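Local coordinates for protein enterotoxin SEN variant (Staphylococcus aureus, PDB 6KRY) that probably acts as a superantigen toxin, a secreted staphylococcal enterotoxin of the kind that drives T-cell activation, at residues I137-A142 and V213-Y218; I176-N181 and F188-Y193. One frame throughout, in Å; residues are numbered along the deposited sequence.

Interaction 1: residues I137-A142 and V213-Y218; sequences IKTKKA and VSSSNY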
ATOM      1  N   ILE A 137      11.328   2.503   8.371  1.00 14.46           N
ATOM      2  CA  ILE A 137      10.989   2.832   6.991  1.00 13.35           C
ATOM      3  C   ILE A 137      11.041   4.361   6.920  1.00 13.72           C
ATOM      4  O   ILE A 137      11.008   5.043   7.964  1.00 13.06           O
ATOM      5  CB  ILE A 137       9.613   2.275   6.591  1.00 13.65           C
ATOM      6  CG1 ILE A 137       8.518   2.910   7.445  1.00 14.76           C
ATOM      7  CG2 ILE A 137       9.579   0.752   6.670  1.00 15.01           C
ATOM      8  CD1 ILE A 137       7.119   2.570   7.016  1.00 15.02           C
ATOM      9  N   LYS A 138      11.159   4.892   5.714  1.00 13.08           N
ATOM     10  CA  LYS A 138      11.375   6.290   5.533  1.00 13.54           C
ATOM     11  C   LYS A 138      10.420   6.837   4.481  1.00 14.07           C
ATOM     12  O   LYS A 138       9.961   6.117   3.624  1.00 13.45           O
ATOM     13  CB  LYS A 138      12.796   6.541   5.041  1.00 15.52           C
ATOM     14  CG  LYS A 138      13.851   6.091   6.030  1.00 17.83           C
ATOM     15  CD  LYS A 138      15.262   6.406   5.621  1.00 22.24           C
ATOM     16  CE  LYS A 138      16.208   5.567   6.447  1.00 23.79           C
ATOM     17  NZ  LYS A 138      17.516   6.234   6.535  1.00 26.84           N
ATOM     18  N   THR A 139      10.136   8.129   4.592  1.00 14.28           N
ATOM     19  CA  THR A 139       9.320   8.860   3.608  1.00 15.58           C
ATOM     20  C   THR A 139       9.831  10.297   3.543  1.00 14.83           C
ATOM     21  O   THR A 139      10.391  10.808   4.522  1.00 15.10           O
ATOM     22  CB  THR A 139       7.820   8.812   3.926  1.00 16.73           C
ATOM     23  OG1 THR A 139       7.062   9.427   2.891  1.00 18.86           O
ATOM     24  CG2 THR A 139       7.457   9.492   5.223  1.00 16.45           C
ATOM     25  N   LYS A 140       9.602  10.915   2.395  1.00 14.62           N
ATOM     26  CA  LYS A 140       9.952  12.299   2.197  1.00 17.65           C
ATOM     27  C   LYS A 140       8.723  13.201   2.313  1.00 14.98           C
ATOM     28  O   LYS A 140       8.805  14.387   1.987  1.00 13.83           O
ATOM     29  CB  LYS A 140      10.620  12.487   0.833  1.00 24.53           C
ATOM     30  CG  LYS A 140      12.136  12.350   0.868  1.00 34.03           C
ATOM     31  CD  LYS A 140      12.885  13.687   0.815  1.00 38.94           C
ATOM     32  CE  LYS A 140      14.372  13.496   0.572  1.00 43.49           C
ATOM     33  NZ  LYS A 140      15.038  14.760   0.177  1.00 43.55           N
ATOM     34  N   LYS A 141       7.608  12.657   2.783  1.00 12.98           N
ATOM     35  CA  LYS A 141       6.300  13.320   2.759  1.00 12.55           C
ATOM     36  C   LYS A 141       5.838  13.633   4.170  1.00 12.11           C
ATOM     37  O   LYS A 141       5.948  12.774   5.035  1.00 11.18           O
ATOM     38  CB  LYS A 141       5.273  12.409   2.099  1.00 13.83           C
ATOM     39  CG  LYS A 141       5.672  11.938   0.705  1.00 14.71           C
ATOM     40  CD  LYS A 141       4.662  11.023   0.038  1.00 15.25           C
ATOM     41  CE  LYS A 141       5.081  10.716  -1.390  1.00 16.08           C
ATOM     42  NZ  LYS A 141       4.511   9.472  -1.895  1.00 17.32           N
ATOM     43  N   ALA A 142       5.328  14.854   4.376  1.00 11.67           N
ATOM     44  CA  ALA A 142       4.800  15.276   5.689  1.00 11.86           C
ATOM     45  C   ALA A 142       3.490  14.535   5.979  1.00 11.00           C
ATOM     46  O   ALA A 142       3.309  13.977   7.050  1.00 13.07           O
ATOM     47  CB  ALA A 142       4.628  16.774   5.760  1.00 11.79           C
ATOM     48  N   VAL A 213      -1.867   9.933   6.957  1.00 12.12           N
ATOM     49  CA  VAL A 213      -1.459  10.300   8.301  1.00 11.62           C
ATOM     50  C   VAL A 213      -0.263  11.267   8.240  1.00 11.97           C
ATOM     51  O   VAL A 213       0.455  11.353   7.255  1.00 11.65           O
ATOM     52  CB  VAL A 213      -1.080   9.056   9.137  1.00 11.29           C
ATOM     53  CG1 VAL A 213      -2.253   8.113   9.326  1.00 11.82           C
ATOM     54  CG2 VAL A 213       0.097   8.275   8.563  1.00 11.71           C
ATOM     55  N   SER A 214      -0.004  11.916   9.381  1.00 11.92           N
ATOM     56  CA  SER A 214       1.189  12.704   9.597  1.00 12.84           C
ATOM     57  C   SER A 214       2.394  11.779   9.824  1.00 11.58           C
ATOM     58  O   SER A 214       2.460  11.041  10.798  1.00 10.89           O
ATOM     59  CB  SER A 214       0.967  13.637  10.787  1.00 13.26           C
ATOM     60  OG  SER A 214       2.177  14.311  11.113  1.00 18.03           O
ATOM     61  N   SER A 215       3.383  11.840   8.950  1.00 12.52           N
ATOM     62  CA  SER A 215       4.599  10.988   9.097  1.00 12.34           C
ATOM     63  C   SER A 215       5.352  11.310  10.402  1.00 12.68           C
ATOM     64  O   SER A 215       6.023  10.435  10.919  1.00 13.53           O
ATOM     65  CB  SER A 215       5.510  11.079   7.916  1.00 11.99           C
ATOM     66  OG  SER A 215       6.000  12.395   7.743  1.00 12.21           O
ATOM     67  N   SER A 216       5.177  12.514  10.953  1.00 12.17           N
ATOM     68  CA  SER A 216       5.874  12.881  12.221  1.00 14.90           C
ATOM     69  C   SER A 216       5.228  12.169  13.407  1.00 13.52           C
ATOM     70  O   SER A 216       5.854  12.059  14.452  1.00 14.58           O
ATOM     71  CB  SER A 216       5.978  14.370  12.460  1.00 15.35           C
ATOM     72  OG  SER A 216       4.740  14.923  12.880  1.00 18.47           O
ATOM     73  N   ASN A 217       3.989  11.679  13.257  1.00 13.27           N
ATOM     74  CA  ASN A 217       3.185  11.327  14.439  1.00 14.48           C
ATOM     75  C   ASN A 217       2.820   9.837  14.515  1.00 14.31           C
ATOM     76  O   ASN A 217       1.965   9.511  15.299  1.00 14.66           O
ATOM     77  CB  ASN A 217       1.897  12.161  14.551  1.00 13.07           C
ATOM     78  CG  ASN A 217       1.195  12.009  15.891  1.00 13.00           C
ATOM     79  OD1 ASN A 217       1.844  11.921  16.936  1.00 13.55           O
ATOM     80  ND2 ASN A 217      -0.126  12.026  15.868  1.00 12.76           N
ATOM     81  N   TYR A 218       3.472   8.954  13.747  1.00 12.94           N
ATOM     82  CA  TYR A 218       3.063   7.574  13.725  1.00 13.75           C
ATOM     83  C   TYR A 218       4.278   6.670  13.913  1.00 12.44           C
ATOM     84  O   TYR A 218       5.405   6.971  13.499  1.00 13.34           O
ATOM     85  CB  TYR A 218       2.257   7.232  12.462  1.00 14.69           C
ATOM     86  CG  TYR A 218       0.797   7.516  12.645  1.00 15.88           C
ATOM     87  CD1 TYR A 218       0.290   8.803  12.532  1.00 16.92           C
ATOM     88  CD2 TYR A 218      -0.071   6.506  13.034  1.00 17.04           C
ATOM     89  CE1 TYR A 218      -1.032   9.086  12.850  1.00 18.82           C
ATOM     90  CE2 TYR A 218      -1.395   6.768  13.337  1.00 17.84           C
ATOM     91  CZ  TYR A 218      -1.881   8.058  13.240  1.00 19.23           C
ATOM     92  OH  TYR A 218      -3.206   8.310  13.475  1.00 21.76           O
TER
HETATM   93  O   HOH W   1       4.429  14.987   9.355  1.00 14.52           O

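Interaction 2: residues I176-N181 and F188-Y193; sequences IFFHSN and FYYDLY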
ATOM      1  N   ILE A 176      -0.532  -5.650  11.591  1.00 12.69           N
ATOM      2  CA  ILE A 176       0.236  -4.429  11.560  1.00 13.16           C
ATOM      3  C   ILE A 176      -0.629  -3.316  12.141  1.00 12.81           C
ATOM      4  O   ILE A 176      -1.687  -3.042  11.669  1.00 11.40           O
ATOM      5  CB  ILE A 176       0.743  -4.111  10.148  1.00 13.71           C
ATOM      6  CG1 ILE A 176       1.517  -2.800  10.207  1.00 13.75           C
ATOM      7  CG2 ILE A 176      -0.369  -4.077   9.106  1.00 14.80           C
ATOM      8  CD1 ILE A 176       2.250  -2.421   8.954  1.00 14.25           C
ATOM      9  N   PHE A 177      -0.121  -2.707  13.222  1.00 15.30           N
ATOM     10  CA  PHE A 177      -0.787  -1.666  13.955  1.00 16.02           C
ATOM     11  C   PHE A 177      -0.118  -0.319  13.702  1.00 13.98           C
ATOM     12  O   PHE A 177       1.075  -0.223  13.799  1.00 14.47           O
ATOM     13  CB  PHE A 177      -0.637  -1.889  15.460  1.00 19.92           C
ATOM     14  CG  PHE A 177      -1.803  -2.581  16.098  1.00 23.52           C
ATOM     15  CD1 PHE A 177      -2.887  -1.844  16.551  1.00 25.37           C
ATOM     16  CD2 PHE A 177      -1.822  -3.963  16.209  1.00 26.48           C
ATOM     17  CE1 PHE A 177      -3.975  -2.485  17.132  1.00 28.49           C
ATOM     18  CE2 PHE A 177      -2.910  -4.597  16.779  1.00 27.12           C
ATOM     19  CZ  PHE A 177      -3.971  -3.854  17.248  1.00 28.58           C
ATOM     20  N   PHE A 178      -0.925   0.704  13.471  1.00 13.75           N
ATOM     21  CA  PHE A 178      -0.469   2.059  13.254  1.00 14.72           C
ATOM     22  C   PHE A 178      -0.860   2.862  14.488  1.00 16.28           C
ATOM     23  O   PHE A 178      -2.057   2.987  14.757  1.00 18.63           O
ATOM     24  CB  PHE A 178      -1.083   2.635  11.974  1.00 14.73           C
ATOM     25  CG  PHE A 178      -0.658   1.892  10.730  1.00 15.51           C
ATOM     26  CD1 PHE A 178      -1.336   0.763  10.308  1.00 16.76           C
ATOM     27  CD2 PHE A 178       0.454   2.304  10.011  1.00 18.00           C
ATOM     28  CE1 PHE A 178      -0.931   0.075   9.173  1.00 17.35           C
ATOM     29  CE2 PHE A 178       0.868   1.603   8.886  1.00 17.53           C
ATOM     30  CZ  PHE A 178       0.167   0.498   8.469  1.00 18.37           C
ATOM     31  N   HIS A 179       0.130   3.338  15.244  1.00 15.98           N
ATOM     32  CA  HIS A 179      -0.098   4.018  16.553  1.00 17.98           C
ATOM     33  C   HIS A 179       0.323   5.481  16.462  1.00 18.26           C
ATOM     34  O   HIS A 179       1.417   5.752  15.990  1.00 17.66           O
ATOM     35  CB  HIS A 179       0.752   3.385  17.667  1.00 20.00           C
ATOM     36  CG  HIS A 179       0.189   2.100  18.158  1.00 23.90           C
ATOM     37  ND1 HIS A 179       0.735   0.881  17.814  1.00 25.20           N
ATOM     38  CD2 HIS A 179      -0.904   1.840  18.914  1.00 25.34           C
ATOM     39  CE1 HIS A 179       0.020  -0.088  18.376  1.00 25.59           C
ATOM     40  NE2 HIS A 179      -1.009   0.472  19.025  1.00 26.88           N
ATOM     41  N   SER A 180      -0.513   6.389  16.972  1.00 17.22           N
ATOM     42  CA  SER A 180      -0.116   7.800  17.066  1.00 18.94           C
ATOM     43  C   SER A 180       0.887   7.971  18.227  1.00 19.87           C
ATOM     44  O   SER A 180       0.641   7.551  19.358  1.00 19.81           O
ATOM     45  CB  SER A 180      -1.330   8.707  17.195  1.00 19.38           C
ATOM     46  OG  SER A 180      -2.020   8.456  18.394  1.00 21.26           O
ATOM     47  N   ASN A 181       2.012   8.634  17.939  1.00 17.53           N
ATOM     48  CA  ASN A 181       3.034   8.970  18.911  1.00 18.19           C
ATOM     49  C   ASN A 181       2.462   9.820  20.046  1.00 17.28           C
ATOM     50  O   ASN A 181       2.828   9.628  21.186  1.00 18.66           O
ATOM     51  CB  ASN A 181       4.192   9.754  18.290  1.00 18.65           C
ATOM     52  CG  ASN A 181       4.939   8.948  17.255  1.00 19.65           C
ATOM     53  OD1 ASN A 181       4.656   7.775  17.098  1.00 21.76           O
ATOM     54  ND2 ASN A 181       5.865   9.575  16.545  1.00 19.86           N
ATOM     55  N   PHE A 188      -5.061   1.832  14.737  1.00 22.36           N
ATOM     56  CA  PHE A 188      -5.810   0.907  13.896  1.00 21.90           C
ATOM     57  C   PHE A 188      -4.834  -0.115  13.332  1.00 20.16           C
ATOM     58  O   PHE A 188      -3.615   0.115  13.345  1.00 17.73           O
ATOM     59  CB  PHE A 188      -6.521   1.638  12.758  1.00 22.03           C
ATOM     60  CG  PHE A 188      -5.606   2.443  11.867  1.00 21.49           C
ATOM     61  CD1 PHE A 188      -5.189   3.700  12.243  1.00 22.00           C
ATOM     62  CD2 PHE A 188      -5.145   1.924  10.661  1.00 24.64           C
ATOM     63  CE1 PHE A 188      -4.354   4.448  11.425  1.00 23.84           C
ATOM     64  CE2 PHE A 188      -4.315   2.670   9.843  1.00 21.28           C
ATOM     65  CZ  PHE A 188      -3.936   3.935  10.214  1.00 22.92           C
ATOM     66  N   TYR A 189      -5.380  -1.237  12.861  1.00 20.18           N
ATOM     67  CA  TYR A 189      -4.564  -2.289  12.383  1.00 19.72           C
ATOM     68  C   TYR A 189      -5.147  -2.878  11.095  1.00 17.42           C
ATOM     69  O   TYR A 189      -6.312  -2.676  10.793  1.00 15.80           O
ATOM     70  CB  TYR A 189      -4.377  -3.345  13.472  1.00 23.31           C
ATOM     71  CG  TYR A 189      -5.528  -4.301  13.686  1.00 27.04           C
ATOM     72  CD1 TYR A 189      -6.505  -4.049  14.641  1.00 32.53           C
ATOM     73  CD2 TYR A 189      -5.616  -5.486  12.971  1.00 28.65           C
ATOM     74  CE1 TYR A 189      -7.545  -4.945  14.861  1.00 34.32           C
ATOM     75  CE2 TYR A 189      -6.648  -6.383  13.173  1.00 30.51           C
ATOM     76  CZ  TYR A 189      -7.602  -6.124  14.140  1.00 35.68           C
ATOM     77  OH  TYR A 189      -8.602  -7.031  14.354  1.00 42.42           O
ATOM     78  N   TYR A 190      -4.270  -3.550  10.339  1.00 13.69           N
ATOM     79  CA  TYR A 190      -4.651  -4.442   9.272  1.00 13.98           C
ATOM     80  C   TYR A 190      -4.201  -5.865   9.624  1.00 13.59           C
ATOM     81  O   TYR A 190      -3.138  -6.066  10.235  1.00 13.86           O
ATOM     82  CB  TYR A 190      -4.006  -4.035   7.949  1.00 14.54           C
ATOM     83  CG  TYR A 190      -4.407  -2.689   7.402  1.00 15.59           C
ATOM     84  CD1 TYR A 190      -5.731  -2.272   7.400  1.00 17.88           C
ATOM     85  CD2 TYR A 190      -3.474  -1.863   6.805  1.00 15.83           C
ATOM     86  CE1 TYR A 190      -6.105  -1.033   6.905  1.00 18.44           C
ATOM     87  CE2 TYR A 190      -3.830  -0.635   6.279  1.00 16.73           C
ATOM     88  CZ  TYR A 190      -5.156  -0.222   6.314  1.00 19.41           C
ATOM     89  OH  TYR A 190      -5.538   0.978   5.786  1.00 19.24           O
ATOM     90  N   ASP A 191      -5.016  -6.838   9.228  1.00 12.78           N
ATOM     91  CA  ASP A 191      -4.689  -8.214   9.339  1.00 12.91           C
ATOM     92  C   ASP A 191      -3.959  -8.607   8.055  1.00 12.34           C
ATOM     93  O   ASP A 191      -4.525  -8.510   6.966  1.00 13.34           O
ATOM     94  CB  ASP A 191      -5.979  -9.000   9.562  1.00 12.93           C
ATOM     95  CG  ASP A 191      -5.887 -10.515   9.558  1.00 15.00           C
ATOM     96  OD1 ASP A 191      -4.797 -11.070   9.216  1.00 14.91           O
ATOM     97  OD2 ASP A 191      -6.945 -11.158   9.898  1.00 15.24           O
ATOM     98  N   LEU A 192      -2.727  -9.087   8.200  1.00 12.26           N
ATOM     99  CA  LEU A 192      -1.860  -9.455   7.099  1.00 12.65           C
ATOM    100  C   LEU A 192      -2.452 -10.551   6.211  1.00 11.94           C
ATOM    101  O   LEU A 192      -2.111 -10.600   5.027  1.00 10.40           O
ATOM    102  CB  LEU A 192      -0.489  -9.899   7.627  1.00 14.73           C
ATOM    103  CG  LEU A 192       0.352  -8.821   8.315  1.00 15.95           C
ATOM    104  CD1 LEU A 192       1.618  -9.436   8.877  1.00 17.48           C
ATOM    105  CD2 LEU A 192       0.676  -7.675   7.364  1.00 17.35           C
ATOM    106  N   TYR A 193      -3.284 -11.442   6.772  1.00 11.21           N
ATOM    107  CA  TYR A 193      -3.790 -12.578   6.024  1.00 12.06           C
ATOM    108  C   TYR A 193      -5.252 -12.371   5.652  1.00 14.41           C
ATOM    109  O   TYR A 193      -5.900 -13.307   5.226  1.00 15.32           O
ATOM    110  CB  TYR A 193      -3.531 -13.848   6.832  1.00 11.97           C
ATOM    111  CG  TYR A 193      -2.061 -14.157   6.927  1.00 11.98           C
ATOM    112  CD1 TYR A 193      -1.320 -14.454   5.802  1.00 11.51           C
ATOM    113  CD2 TYR A 193      -1.401 -14.125   8.142  1.00 12.37           C
ATOM    114  CE1 TYR A 193       0.039 -14.737   5.883  1.00 12.08           C
ATOM    115  CE2 TYR A 193      -0.038 -14.375   8.236  1.00 12.60           C
ATOM    116  CZ  TYR A 193       0.680 -14.691   7.107  1.00 11.79           C
ATOM    117  OH  TYR A 193       1.998 -14.952   7.244  1.00 12.27           O
TER

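Interaction 1: residues I137-A142 and V213-Y218
Ser215 reaches across to 137-142 with both its hydroxyl and its amide, each bound to a different carbonyl. OG donates to Lys141 O at 2.7 Å, lying in the carbonyl plane on a lone pair, while Ser215 N donates to Ala142 O at 2.9 Å in a nearly straight bond (165° at the hydrogen). The chi1 of Ser215 (62°) holds OG between the backbone N and the carbonyl carbon, from where it can meet Lys141 O while the amide serves the next carbonyl. Ala142 O is gripped a second time by water 1, which donates to it at 2.8 Å, accepts from Ser216 N at 3.0 Å and is also hydrogen-bonded to Ser214 OG. The single apolar touch is Thr139 CG2 against Ser215 CB, 3.7 Å apart. Thr139 OG1 turns back instead to accept from Lys141 N at 3.3 Å, an ST turn at the corner of the chain, and bonds Glu148, which also forms a salt bridge with Lys141 NZ. Ser215 OG has a further partner in Arg119. Asn217 N closes the turn after 213-214 on Ser214 O. The contact thus ties the chain leaving strand 130-139 to the turn between strands 212-214 and 218-225, at the end of the two-stranded sheet of 143-145 and 212-214, with helix 146-161 supplying Glu148 and strand 114-127 supplying Arg119.

Interaction 2: residues I176-N181 and F188-Y193
Phe178 N gives the shortest polar bond of this pairing, to Phe188 O at 2.8 Å, almost linear at the hydrogen (176°) and with the donor close to the line of the carbonyl. Phe188 N returns a longer bond to Phe178 O, 3.2 Å, closing one hydrogen-bonded pair. Ile176 and Tyr190 form the next, Tyr190 N meeting Ile176 O at 2.9 Å. Between them Phe177 and Tyr189 are a non-hydrogen-bonded pair whose side chains share one face of the sheet. There Tyr189 CB sits over the centre of the Phe177 ring, a CH-pi contact of 3.5 Å to the centroid, and the two side chains run alongside each other, pointing the same way, with their ring planes inclined at 34°. On the face of Ile176, Phe178, Phe188 and Tyr190 the aromatic groups cluster. Phe188, with CG between its backbone N and carbonyl carbon (chi1 57°), brings one ring face under Phe178 CB, which lies 3.8 Å from its centroid and toward the rim; the two rings are near parallel but slid apart. Phe178 CE1 meets Tyr190 CD2 at 4.0 Å, while Ile176 CG2 packs on Tyr190 CB. Arg211 makes a cation-pi contact with Phe188, Phe206 meets Tyr190 edge-to-face, and helix 146-161 lies against Ile176 and Tyr190. At the end of the strand, Asp191 OD1 accepts from Tyr193 N in an Asx turn. This is an antiparallel beta hairpin forming one edge of the mixed sheet packed on a helix, as in the C-terminal beta-grasp domain of staphylococcal superantigens.

Overall arrangement
Both contacts belong to the beta-grasp domain, their centres about 15 Å apart, and both are partly buried. Interaction 2 pairs two strands of the mixed sheet in regular register and adds aromatic packing, burying 420 Å². Interaction 1 joins a chain corner to a turn, buries 146 Å² and relies on serine donors, carbonyls and a water. The two reach opposite margins of the sheet: 130-139 and 188-191 are its outermost strands. They meet where strand 218-225 begins beside strand 173-180, with Asn217 O probably hydrogen-bonded to Asn181 N at 2.8 Å. Helix 146-161 is a common neighbour, offering a carboxylate to interaction 1 and a packing surface to interaction 2.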